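Local coordinates for protein flavodoxin (Lactobacillus reuteri, PDB 5VEG) that binds flavin mononucleotide, is associated with a 1,2-propanediol-utilisation bacterial microcompartment and probably donates low-potential electrons to redox enzymes, at residues L98-D103 / D133-A138; V82-T87 / G115-G120. All blocks are in the same frame, centred on the assembly; numbering follows the deposited sequence.

In the fold
Contact 2 joins the neighbouring strands 80-85 and 113-120 in the middle of the five-stranded parallel sheet, and contact 1 joins the two helices, 98-105 and 130-141, that lie over one face of it. Their centres lie about 11 Å apart and their segments alternate along the chain, strand, helix, strand, helix. This is the layered flavodoxin fold, with helices packed on the faces of the sheet and the cofactor held at the carboxyl ends of its strands. The two layers touch directly, Phe100 and Phe135 resting on Val83 and Phe135 also on Val116, so the helix pair and the flavin-bearing strands share one hydrophobic core.

Contact 1. Residues L98-D103 / D133-A138; sequences LDFYDD and DHFDDA. With CD (cadmium ion), chain E; NA (sodium ion), chain F.
In the alpha/beta sandwich of a flavodoxin, two helices lying on the same side of the sheet meet here chiefly through aromatic rings, Tyr101 of helix 98-105 against Phe135 of helix 130-141. The short segments run at 31° to each other with axes 10.2 Å apart, a separation that large side chains bridge. Tyr101 turns its edge onto Phe135 in a T-shaped stack, with ring centroids 5.4 Å apart and planes at 73°; its CD1 stands over the middle of one Phe135 face. CG of Tyr101 lies anti to the backbone N (chi1 167°), which carries the ring across to the second helix, while its CB touches Phe135 CZ at 3.8 Å. Farther along the ring, Tyr101 CE1 meets the methyl CB of Ala138 at 3.7 Å and the CB of His134. Phe100 and Phe135 also come together at their edges, CD1 to CE1. Phe100 also forms an edge-to-face pair with Phe75, and Met93 touches Tyr101, His134 and Phe135.

The polar end of Tyr101 reaches a water lying in the plane of its ring. That water is 2.6 Å from Tyr101 OH and donates to His134 O at 2.9 Å, although this carbonyl already accepts the helical N-H of Ala138. Away from the second helix, Asp99 chelates a cadmium ion through both carboxylate oxygens and Asp103, one turn on, binds it through OD2 at 2.4 Å; Asp99 OD1 also ligates a sodium ion. The two cations probably offset the repulsion among the acidic side chains. Helix 98-105 is thus amphipathic in a pronounced way: aromatic packing and one water bridge tie it to its neighbour, while Asp99 and Asp103 hold the metal.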
ATOM      1  N   LEU A  98       7.939  -0.788  11.143  1.00 30.63           N
ATOM      2  CA  LEU A  98       9.347  -0.553  10.826  1.00 26.97           C
ATOM      3  C   LEU A  98      10.048  -1.843  10.430  1.00 30.53           C
ATOM      4  O   LEU A  98      10.870  -1.858   9.509  1.00 32.50           O
ATOM      5  CB  LEU A  98      10.060   0.093  12.015  1.00 28.28           C
ATOM      6  CG  LEU A  98       9.667   1.557  12.245  1.00 32.38           C
ATOM      7  CD1 LEU A  98      10.133   1.989  13.638  1.00 41.09           C
ATOM      8  CD2 LEU A  98      10.268   2.441  11.168  1.00 32.35           C
ATOM      9  N   ASP A  99       9.733  -2.935  11.113  1.00 31.67           N
ATOM     10  CA  ASP A  99      10.366  -4.205  10.779  1.00 29.42           C
ATOM     11  C   ASP A  99       9.958  -4.681   9.390  1.00 27.15           C
ATOM     12  O   ASP A  99      10.811  -5.029   8.559  1.00 32.32           O
ATOM     13  CB  ASP A  99      10.006  -5.240  11.825  1.00 28.81           C
ATOM     14  CG  ASP A  99      10.580  -6.575  11.488  1.00 27.95           C
ATOM     15  OD1 ASP A  99      11.808  -6.630  11.299  1.00 28.97           O
ATOM     16  OD2 ASP A  99       9.797  -7.525  11.357  1.00 32.39           O
ATOM     17  N   PHE A 100       8.647  -4.696   9.124  1.00 32.36           N
ATOM     18  CA  PHE A 100       8.122  -4.996   7.796  1.00 28.66           C
ATOM     19  C   PHE A 100       8.784  -4.140   6.728  1.00 28.50           C
ATOM     20  O   PHE A 100       9.210  -4.648   5.685  1.00 27.08           O
ATOM     21  CB  PHE A 100       6.604  -4.782   7.802  1.00 27.40           C
ATOM     22  CG  PHE A 100       5.893  -5.257   6.554  1.00 30.72           C
ATOM     23  CD1 PHE A 100       5.900  -4.489   5.390  1.00 27.91           C
ATOM     24  CD2 PHE A 100       5.157  -6.428   6.570  1.00 25.59           C
ATOM     25  CE1 PHE A 100       5.216  -4.908   4.261  1.00 31.43           C
ATOM     26  CE2 PHE A 100       4.462  -6.842   5.450  1.00 28.99           C
ATOM     27  CZ  PHE A 100       4.494  -6.085   4.299  1.00 31.00           C
ATOM     28  N   TYR A 101       8.844  -2.823   6.964  1.00 29.15           N
ATOM     29  CA  TYR A 101       9.486  -1.904   6.027  1.00 31.45           C
ATOM     30  C   TYR A 101      10.935  -2.305   5.758  1.00 30.20           C
ATOM     31  O   TYR A 101      11.365  -2.381   4.603  1.00 32.26           O
ATOM     32  CB  TYR A 101       9.406  -0.480   6.587  1.00 29.46           C
ATOM     33  CG  TYR A 101      10.282   0.561   5.917  1.00 30.08           C
ATOM     34  CD1 TYR A 101       9.953   1.078   4.664  1.00 28.54           C
ATOM     35  CD2 TYR A 101      11.403   1.074   6.563  1.00 23.73           C
ATOM     36  CE1 TYR A 101      10.733   2.060   4.067  1.00 35.04           C
ATOM     37  CE2 TYR A 101      12.194   2.052   5.974  1.00 36.35           C
ATOM     38  CZ  TYR A 101      11.853   2.549   4.730  1.00 35.42           C
ATOM     39  OH  TYR A 101      12.643   3.517   4.141  1.00 38.84           O
ATOM     40  N   ASP A 102      11.707  -2.555   6.822  1.00 32.99           N
ATOM     41  CA  ASP A 102      13.102  -2.963   6.661  1.00 30.95           C
ATOM     42  C   ASP A 102      13.211  -4.310   5.947  1.00 33.17           C
ATOM     43  O   ASP A 102      14.014  -4.467   5.014  1.00 36.57           O
ATOM     44  CB  ASP A 102      13.783  -3.005   8.033  1.00 33.61           C
ATOM     45  CG  ASP A 102      15.252  -3.405   7.954  1.00 47.19           C
ATOM     46  OD1 ASP A 102      16.027  -2.739   7.232  1.00 49.07           O
ATOM     47  OD2 ASP A 102      15.635  -4.387   8.626  1.00 51.20           O
ATOM     48  N   ASP A 103      12.389  -5.287   6.343  1.00 34.86           N
ATOM     49  CA  ASP A 103      12.428  -6.590   5.680  1.00 31.35           C
ATOM     50  C   ASP A 103      12.076  -6.489   4.202  1.00 33.09           C
ATOM     51  O   ASP A 103      12.603  -7.252   3.385  1.00 32.94           O
ATOM     52  CB  ASP A 103      11.471  -7.558   6.362  1.00 30.60           C
ATOM     53  CG  ASP A 103      11.911  -7.929   7.757  1.00 32.10           C
ATOM     54  OD1 ASP A 103      13.020  -7.536   8.197  1.00 35.38           O
ATOM     55  OD2 ASP A 103      11.124  -8.625   8.407  1.00 32.67           O
ATOM     56  N   ASP A 133       5.759   7.635   0.471  1.00 24.91           N
ATOM     57  CA  ASP A 133       7.011   7.799  -0.261  1.00 25.05           C
ATOM     58  C   ASP A 133       8.065   6.810   0.212  1.00 27.26           C
ATOM     59  O   ASP A 133       8.824   6.269  -0.603  1.00 29.69           O
ATOM     60  CB  ASP A 133       7.544   9.221  -0.102  1.00 28.00           C
ATOM     61  CG  ASP A 133       6.599  10.263  -0.650  1.00 36.42           C
ATOM     62  OD1 ASP A 133       6.030  10.016  -1.734  1.00 32.06           O
ATOM     63  OD2 ASP A 133       6.426  11.324   0.001  1.00 34.03           O
ATOM     64  N   HIS A 134       8.135   6.561   1.525  1.00 24.13           N
ATOM     65  CA  HIS A 134       9.114   5.597   2.032  1.00 24.82           C
ATOM     66  C   HIS A 134       8.831   4.189   1.519  1.00 25.57           C
ATOM     67  O   HIS A 134       9.753   3.474   1.107  1.00 29.11           O
ATOM     68  CB  HIS A 134       9.136   5.612   3.560  1.00 26.08           C
ATOM     69  CG  HIS A 134       9.847   6.799   4.120  1.00 36.03           C
ATOM     70  ND1 HIS A 134       9.304   7.598   5.104  1.00 34.19           N
ATOM     71  CD2 HIS A 134      11.046   7.343   3.808  1.00 32.20           C
ATOM     72  CE1 HIS A 134      10.150   8.569   5.391  1.00 35.70           C
ATOM     73  NE2 HIS A 134      11.218   8.430   4.624  1.00 32.43           N
ATOM     74  N   PHE A 135       7.568   3.756   1.556  1.00 26.28           N
ATOM     75  CA  PHE A 135       7.283   2.394   1.110  1.00 25.49           C
ATOM     76  C   PHE A 135       7.457   2.249  -0.391  1.00 30.62           C
ATOM     77  O   PHE A 135       7.890   1.188  -0.864  1.00 25.41           O
ATOM     78  CB  PHE A 135       5.885   1.955   1.538  1.00 24.45           C
ATOM     79  CG  PHE A 135       5.860   1.325   2.903  1.00 30.30           C
ATOM     80  CD1 PHE A 135       6.234  -0.010   3.075  1.00 24.28           C
ATOM     81  CD2 PHE A 135       5.511   2.070   4.019  1.00 26.51           C
ATOM     82  CE1 PHE A 135       6.230  -0.591   4.324  1.00 28.23           C
ATOM     83  CE2 PHE A 135       5.505   1.497   5.284  1.00 26.88           C
ATOM     84  CZ  PHE A 135       5.865   0.164   5.439  1.00 30.33           C
ATOM     85  N   ASP A 136       7.132   3.296  -1.152  1.00 26.74           N
ATOM     86  CA  ASP A 136       7.373   3.252  -2.587  1.00 26.42           C
ATOM     87  C   ASP A 136       8.863   3.111  -2.881  1.00 33.84           C
ATOM     88  O   ASP A 136       9.271   2.297  -3.724  1.00 32.63           O
ATOM     89  CB  ASP A 136       6.804   4.497  -3.265  1.00 29.59           C
ATOM     90  CG  ASP A 136       6.648   4.310  -4.762  1.00 35.38           C
ATOM     91  OD1 ASP A 136       7.679   4.285  -5.449  1.00 39.81           O
ATOM     92  OD2 ASP A 136       5.505   4.156  -5.243  1.00 40.73           O
ATOM     93  N   ASP A 137       9.692   3.890  -2.185  1.00 31.67           N
ATOM     94  CA  ASP A 137      11.137   3.708  -2.293  1.00 37.24           C
ATOM     95  C   ASP A 137      11.564   2.304  -1.862  1.00 30.80           C
ATOM     96  O   ASP A 137      12.430   1.695  -2.496  1.00 33.36           O
ATOM     97  CB  ASP A 137      11.863   4.767  -1.458  1.00 38.14           C
ATOM     98  CG  ASP A 137      11.855   6.143  -2.120  1.00 35.88           C
ATOM     99  OD1 ASP A 137      11.532   6.238  -3.324  1.00 42.27           O
ATOM    100  OD2 ASP A 137      12.183   7.127  -1.435  1.00 39.01           O
ATOM    101  N   ALA A 138      10.989   1.770  -0.782  1.00 28.81           N
ATOM    102  CA  ALA A 138      11.418   0.443  -0.344  1.00 31.59           C
ATOM    103  C   ALA A 138      11.121  -0.608  -1.406  1.00 38.68           C
ATOM    104  O   ALA A 138      11.939  -1.509  -1.655  1.00 35.53           O
ATOM    105  CB  ALA A 138      10.752   0.061   0.975  1.00 24.95           C
TER
HETATM  106 CD    CD E 202      11.704  -9.101  10.694  1.00 33.25          CD
HETATM  107 NA    NA F 203      13.982  -6.500  12.147  1.00 29.80          NA
HETATM  108  O   HOH W   1      12.502   4.299   1.690  1.00 43.19           O
HETATM  109  O   HOH W   2      14.295  -6.257   9.942  1.00 30.66           O
HETATM  110  O   HOH W   3       9.865 -10.841  10.366  1.00 39.87           O

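Contact 2. Residues V82-T87 / G115-G120; sequences VVCAYT and GVAGSG. With FMN (flavin mononucleotide), chain D.
Thr87 and Ser119 close the carboxyl ends of two adjacent chain segments around the ribityl chain of the flavin mononucleotide. Thr87 O accepts a hydrogen bond from FMN O2' at 2.7 Å, and Ser119 OG accepts one from FMN O4' at 2.8 Å, so backbone and side chain each take one ribityl hydroxyl. Over the pyrimidine part of the isoalloxazine, the methyl CG2 of Thr87 comes to 3.4 Å from FMN N3, while Gly120, with no side chain, lets its CA approach FMN O2. Tyr86 lays its CB against FMN O5'.

A second shell fixes these groups. Ser119 OG is hydrogen-bonded to Leu155 O, its backbone N to Asn44 OD1, and Thr87 OG1 to the backbone N of Thr131. With CG of Tyr86 between its backbone N and carbonyl carbon (chi1 63°), the ring leads away from strand 113-120, and its hydroxyl is bonded to Glu96 OE2.

Before they reach the pocket, the two segments pair as parallel strands. Ala117 N donates to Val83 O at 3.0 Å, Ala85 N reaches Ala117 O at 3.3 Å, and the bond from Val83 N to Gly115 O is weak. CA-H groups of Val82 and Cys84 add contacts to Gly115 O and Ala117 O. Past Ala85 the ladder stops: Ala85 O and Ser119 N lie 4.5 Å apart, and the chains part toward the cofactor.

Helix 98-105 links the two strands in a beta-alpha-beta unit. Strand 31-38 bonds to Val82 and Cys84 on the far edge of strand 80-85; Cys84 and Ala117 pack against Val47 of helix 43-56, whereas Val116, on the other face, meets Val132 and Phe139 of helix 130-141.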
ATOM      1  N   VAL A  82       0.644  -4.447  -1.959  1.00 28.38           N
ATOM      2  CA  VAL A  82       0.120  -3.122  -1.635  1.00 26.59           C
ATOM      3  C   VAL A  82       0.351  -2.855  -0.155  1.00 26.81           C
ATOM      4  O   VAL A  82       0.039  -3.706   0.684  1.00 26.47           O
ATOM      5  CB  VAL A  82      -1.380  -2.987  -1.976  1.00 28.93           C
ATOM      6  CG1 VAL A  82      -1.922  -1.598  -1.546  1.00 23.60           C
ATOM      7  CG2 VAL A  82      -1.606  -3.209  -3.461  1.00 25.15           C
ATOM      8  N   VAL A  83       0.885  -1.665   0.161  1.00 26.60           N
ATOM      9  CA  VAL A  83       0.951  -1.153   1.532  1.00 26.28           C
ATOM     10  C   VAL A  83       0.118   0.125   1.632  1.00 29.14           C
ATOM     11  O   VAL A  83       0.285   1.056   0.832  1.00 22.35           O
ATOM     12  CB  VAL A  83       2.402  -0.881   1.975  1.00 26.12           C
ATOM     13  CG1 VAL A  83       2.430  -0.326   3.386  1.00 27.24           C
ATOM     14  CG2 VAL A  83       3.262  -2.174   1.896  1.00 23.35           C
ATOM     15  N   CYS A  84      -0.766   0.173   2.623  1.00 27.84           N
ATOM     16  CA  CYS A  84      -1.556   1.360   2.929  1.00 28.97           C
ATOM     17  C   CYS A  84      -1.236   1.755   4.364  1.00 33.72           C
ATOM     18  O   CYS A  84      -1.615   1.045   5.295  1.00 29.90           O
ATOM     19  CB  CYS A  84      -3.054   1.098   2.753  1.00 21.73           C
ATOM     20  SG  CYS A  84      -3.574   0.536   1.098  1.00 30.43           S
ATOM     21  N   ALA A  85      -0.548   2.882   4.565  1.00 26.22           N
ATOM     22  CA  ALA A  85      -0.064   3.190   5.904  1.00 27.22           C
ATOM     23  C   ALA A  85      -0.051   4.690   6.158  1.00 27.93           C
ATOM     24  O   ALA A  85       0.198   5.489   5.251  1.00 24.86           O
ATOM     25  CB  ALA A  85       1.343   2.639   6.141  1.00 24.81           C
ATOM     26  N   TYR A  86      -0.263   5.052   7.425  1.00 26.31           N
ATOM     27  CA  TYR A  86      -0.332   6.453   7.826  1.00 23.12           C
ATOM     28  C   TYR A  86       1.066   7.025   8.036  1.00 31.34           C
ATOM     29  O   TYR A  86       2.075   6.311   8.042  1.00 28.07           O
ATOM     30  CB  TYR A  86      -1.148   6.607   9.115  1.00 26.43           C
ATOM     31  CG  TYR A  86      -0.530   5.903  10.315  1.00 28.79           C
ATOM     32  CD1 TYR A  86       0.461   6.518  11.081  1.00 27.60           C
ATOM     33  CD2 TYR A  86      -0.937   4.616  10.677  1.00 30.83           C
ATOM     34  CE1 TYR A  86       1.035   5.862  12.191  1.00 32.16           C
ATOM     35  CE2 TYR A  86      -0.371   3.955  11.772  1.00 30.24           C
ATOM     36  CZ  TYR A  86       0.611   4.582  12.521  1.00 32.18           C
ATOM     37  OH  TYR A  86       1.174   3.927  13.601  1.00 35.21           O
ATOM     38  N   THR A  87       1.102   8.342   8.229  1.00 25.31           N
ATOM     39  CA  THR A  87       2.275   9.094   8.639  1.00 27.85           C
ATOM     40  C   THR A  87       1.950   9.795   9.958  1.00 32.09           C
ATOM     41  O   THR A  87       0.830  10.285  10.150  1.00 29.02           O
ATOM     42  CB  THR A  87       2.667  10.123   7.567  1.00 26.04           C
ATOM     43  OG1 THR A  87       2.897   9.461   6.308  1.00 26.34           O
ATOM     44  CG2 THR A  87       3.915  10.870   7.984  1.00 27.20           C
ATOM     45  N   GLY A 115       2.065  -1.292  -5.333  1.00 22.87           N
ATOM     46  CA  GLY A 115       1.482   0.039  -5.268  1.00 22.86           C
ATOM     47  C   GLY A 115       1.436   0.451  -3.817  1.00 23.63           C
ATOM     48  O   GLY A 115       1.350  -0.392  -2.921  1.00 24.84           O
ATOM     49  N   VAL A 116       1.533   1.750  -3.573  1.00 24.27           N
ATOM     50  CA  VAL A 116       1.501   2.255  -2.206  1.00 20.39           C
ATOM     51  C   VAL A 116       0.457   3.360  -2.120  1.00 24.54           C
ATOM     52  O   VAL A 116       0.306   4.167  -3.048  1.00 20.17           O
ATOM     53  CB  VAL A 116       2.892   2.750  -1.737  1.00 21.43           C
ATOM     54  CG1 VAL A 116       2.806   3.242  -0.309  1.00 23.35           C
ATOM     55  CG2 VAL A 116       3.931   1.621  -1.785  1.00 25.64           C
ATOM     56  N   ALA A 117      -0.298   3.368  -1.022  1.00 24.74           N
ATOM     57  CA  ALA A 117      -1.321   4.381  -0.818  1.00 25.93           C
ATOM     58  C   ALA A 117      -1.330   4.765   0.655  1.00 23.57           C
ATOM     59  O   ALA A 117      -0.805   4.042   1.505  1.00 25.76           O
ATOM     60  CB  ALA A 117      -2.703   3.879  -1.288  1.00 21.48           C
ATOM     61  N   GLY A 118      -1.916   5.920   0.965  1.00 24.73           N
ATOM     62  CA  GLY A 118      -1.962   6.340   2.348  1.00 22.96           C
ATOM     63  C   GLY A 118      -2.982   7.431   2.574  1.00 26.51           C
ATOM     64  O   GLY A 118      -3.267   8.235   1.682  1.00 22.20           O
ATOM     65  N   SER A 119      -3.548   7.433   3.770  1.00 26.08           N
ATOM     66  CA  SER A 119      -4.328   8.565   4.248  1.00 24.52           C
ATOM     67  C   SER A 119      -3.470   9.322   5.251  1.00 25.71           C
ATOM     68  O   SER A 119      -2.859   8.715   6.138  1.00 23.75           O
ATOM     69  CB  SER A 119      -5.638   8.110   4.901  1.00 28.09           C
ATOM     70  OG  SER A 119      -6.148   9.128   5.756  1.00 28.89           O
ATOM     71  N   GLY A 120      -3.387  10.636   5.076  1.00 25.16           N
ATOM     72  CA  GLY A 120      -2.637  11.467   5.979  1.00 22.62           C
ATOM     73  C   GLY A 120      -3.357  12.800   6.085  1.00 22.90           C
ATOM     74  O   GLY A 120      -4.556  12.894   5.816  1.00 28.42           O
TER
HETATM   75  N1  FMN D 201      -0.274  13.027   8.499  1.00 28.61           N
HETATM   76  C2  FMN D 201       0.693  13.254   7.542  1.00 26.68           C
HETATM   77  O2  FMN D 201       0.419  13.097   6.356  1.00 26.30           O
HETATM   78  N3  FMN D 201       1.955  13.671   7.909  1.00 26.36           N
HETATM   79  C4  FMN D 201       2.267  13.866   9.239  1.00 26.62           C
HETATM   80  O4  FMN D 201       3.399  14.230   9.536  1.00 30.30           O
HETATM   81  C4A FMN D 201       1.297  13.645  10.219  1.00 26.60           C
HETATM   82  N5  FMN D 201       1.583  13.831  11.561  1.00 29.94           N
HETATM   83  C5A FMN D 201       0.588  13.593  12.501  1.00 32.47           C
HETATM   84  C6  FMN D 201       0.841  13.777  13.865  1.00 41.91           C
HETATM   85  C7  FMN D 201      -0.165  13.538  14.809  1.00 36.20           C
HETATM   86  C7M FMN D 201       0.098  13.735  16.277  1.00 34.70           C
HETATM   87  C8  FMN D 201      -1.427  13.128  14.394  1.00 36.61           C
HETATM   88  C8M FMN D 201      -2.507  12.877  15.410  1.00 35.59           C
HETATM   89  C9  FMN D 201      -1.690  12.948  13.039  1.00 28.54           C
HETATM   90  C9A FMN D 201      -0.678  13.170  12.104  1.00 31.14           C
HETATM   91  N10 FMN D 201      -0.953  12.975  10.769  1.00 27.14           N
HETATM   92  C10 FMN D 201       0.025  13.224   9.832  1.00 28.83           C
HETATM   93  C1' FMN D 201      -2.340  12.582  10.354  1.00 26.14           C
HETATM   94  C2' FMN D 201      -2.644  11.101  10.172  1.00 29.21           C
HETATM   95  O2' FMN D 201      -1.729  10.566   9.250  1.00 29.62           O
HETATM   96  C3' FMN D 201      -4.030  11.077   9.553  1.00 31.24           C
HETATM   97  O3' FMN D 201      -5.014  11.505  10.475  1.00 31.22           O
HETATM   98  C4' FMN D 201      -4.413   9.708   9.031  1.00 28.19           C
HETATM   99  O4' FMN D 201      -5.661   9.817   8.392  1.00 25.70           O
HETATM  100  C5' FMN D 201      -4.558   8.719  10.175  1.00 29.45           C
HETATM  101  O5' FMN D 201      -4.725   7.447   9.586  1.00 30.96           O
HETATM  102  P   FMN D 201      -5.331   6.219  10.435  1.00 29.93           P
HETATM  103  O1P FMN D 201      -6.761   6.559  10.792  1.00 32.54           O
HETATM  104  O2P FMN D 201      -5.303   5.007   9.521  1.00 30.55           O
HETATM  105  O3P FMN D 201      -4.549   6.022  11.699  1.00 29.91           O